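Formiminotetrahydrofolate cyclodeaminase (Thermotoga maritima, PDB 1O5H) probably catalyses the release of ammonia from 5-formiminotetrahydrofolate as the ring closes to 5,10-methenyltetrahydrofolate. Local coordinates at residues V120-I125 / L185-E190. Residues are numbered along the deposited sequence; the frame is centred on the assembly and turned at random.
Sequences VPMDVI and LEELEE
The carboxylate of E187 reaches across to helix 107-141, where OE2 makes a salt bridge with NE of R126 while OE1 lies 3.5 Å from CG of M122. Its chain gets there fully extended: CG is anti to the backbone N (chi1 -167°), and the next torsion is also anti. The guanidinium of R126 is also within long, weak ion-pair range of D123, whose OD1 is 5.6 Å from OE2 of E187; the arginine would thus tend to offset the like charges of the two acids.

M122, modelled as selenomethionine, lies beside this polar group. The chain leaves with CG anti to the backbone N and then bends at both later torsions, which puts SE 3.9 Å from CD of E187 and turns the terminal CE onto L188, 3.7 Å from its CB. The selenoether therefore has the carboxylate along one part of its length and a leucine at its end. One turn further on, the tip of I125 meets a branch of L188, with the CD1 atoms of I125 and L188 3.8 Å apart. An alanine in place of E187 would probably leave R126 without its carboxylate mate on helix 178-206 and remove the carboxylate's share of the packing against CG and SE of M122.

The segment axes run in nearly the same direction, inclined by 24° and 10.8 Å apart at closest approach, so the contact is made by side chains and not by the backbones. Around this buried contact M122 also touches V168 of helix 147-172 and M184 of helix 178-206, and I125 continues onto Q191 and I195. V120, D123 and V124 pack on helix 68-100, placing helix 107-141 between that helix and helix 178-206 in this all-helical bundle.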
# COMPACT_ATOMS: atom_id res chain seq x y z
N VAL A 120 -9.62 11.89 11.23
CA VAL A 120 -9.79 10.62 10.56
C VAL A 120 -8.45 9.97 10.24
O VAL A 120 -8.19 8.87 10.76
CB VAL A 120 -10.67 10.73 9.33
CG1 VAL A 120 -10.65 9.41 8.57
CG2 VAL A 120 -12.07 11.09 9.74
N PRO A 121 -7.57 10.63 9.47
CA PRO A 121 -6.25 10.02 9.19
C PRO A 121 -5.47 9.79 10.47
O PRO A 121 -4.80 8.77 10.60
CB PRO A 121 -5.56 11.02 8.26
CG PRO A 121 -6.36 12.29 8.31
CD PRO A 121 -7.71 11.96 8.85
N MSE A 122 -5.59 10.70 11.43
CA MSE A 122 -4.99 10.50 12.73
C MSE A 122 -5.37 9.12 13.27
O MSE A 122 -4.51 8.35 13.68
CB MSE A 122 -5.43 11.61 13.69
CG MSE A 122 -4.57 11.75 14.94
SE MSE A 122 -2.61 11.65 14.73
CE MSE A 122 -2.35 13.10 13.70
N ASP A 123 -6.67 8.81 13.22
CA ASP A 123 -7.15 7.52 13.70
C ASP A 123 -6.56 6.38 12.90
O ASP A 123 -6.10 5.40 13.48
CB ASP A 123 -8.67 7.49 13.76
CG ASP A 123 -9.20 8.32 14.92
OD1 ASP A 123 -8.37 8.65 15.81
OD2 ASP A 123 -10.40 8.70 15.05
N VAL A 124 -6.51 6.53 11.57
CA VAL A 124 -5.89 5.52 10.73
C VAL A 124 -4.48 5.26 11.21
O VAL A 124 -4.08 4.10 11.35
CB VAL A 124 -5.83 5.92 9.25
CG1 VAL A 124 -5.09 4.87 8.47
CG2 VAL A 124 -7.22 6.06 8.68
N ILE A 125 -3.74 6.32 11.47
CA ILE A 125 -2.37 6.18 11.96
C ILE A 125 -2.30 5.40 13.27
O ILE A 125 -1.39 4.62 13.50
CB ILE A 125 -1.72 7.54 12.15
CG1 ILE A 125 -1.41 8.17 10.80
CG2 ILE A 125 -0.45 7.40 12.94
CD1 ILE A 125 -0.94 9.59 10.87
N LEU A 185 -0.30 17.62 16.34
CA LEU A 185 1.05 17.52 15.84
C LEU A 185 1.87 16.68 16.79
O LEU A 185 2.65 15.82 16.38
CB LEU A 185 1.67 18.89 15.68
CG LEU A 185 1.79 19.46 14.27
CD1 LEU A 185 0.46 19.71 13.74
CD2 LEU A 185 2.48 20.78 14.35
N GLU A 186 1.67 16.94 18.07
CA GLU A 186 2.34 16.18 19.09
C GLU A 186 2.07 14.66 19.01
O GLU A 186 3.01 13.85 18.97
CB GLU A 186 1.93 16.69 20.44
CG GLU A 186 2.83 16.13 21.50
CD GLU A 186 4.22 16.69 21.37
OE1 GLU A 186 4.44 17.81 21.88
OE2 GLU A 186 5.06 16.03 20.74
N GLU A 187 0.78 14.30 18.99
CA GLU A 187 0.36 12.93 18.82
C GLU A 187 0.98 12.34 17.58
O GLU A 187 1.56 11.27 17.59
CB GLU A 187 -1.14 12.88 18.66
CG GLU A 187 -1.68 11.47 18.80
CD GLU A 187 -3.17 11.34 18.53
OE1 GLU A 187 -3.86 12.36 18.35
OE2 GLU A 187 -3.66 10.20 18.50
N LEU A 188 0.84 13.04 16.47
CA LEU A 188 1.45 12.59 15.23
C LEU A 188 2.93 12.23 15.44
O LEU A 188 3.41 11.23 14.94
CB LEU A 188 1.32 13.68 14.20
CG LEU A 188 1.98 13.44 12.88
CD1 LEU A 188 1.59 12.07 12.34
CD2 LEU A 188 1.55 14.55 11.92
N GLU A 189 3.64 13.06 16.20
CA GLU A 189 5.08 12.93 16.36
C GLU A 189 5.42 11.61 17.04
O GLU A 189 6.36 10.89 16.65
CB GLU A 189 5.52 14.10 17.22
CG GLU A 189 6.92 14.57 16.94
CD GLU A 189 7.30 15.81 17.73
OE1 GLU A 189 7.07 15.89 18.97
OE2 GLU A 189 7.86 16.70 17.09
N GLU A 190 4.62 11.30 18.06
CA GLU A 190 4.73 10.09 18.85
C GLU A 190 4.35 8.85 18.08
O GLU A 190 5.07 7.86 18.12
CB GLU A 190 3.77 10.19 19.97
CG GLU A 190 3.80 11.53 20.62
CD GLU A 190 3.99 11.36 22.08
OE1 GLU A 190 5.03 10.69 22.38
OE2 GLU A 190 3.12 11.83 22.87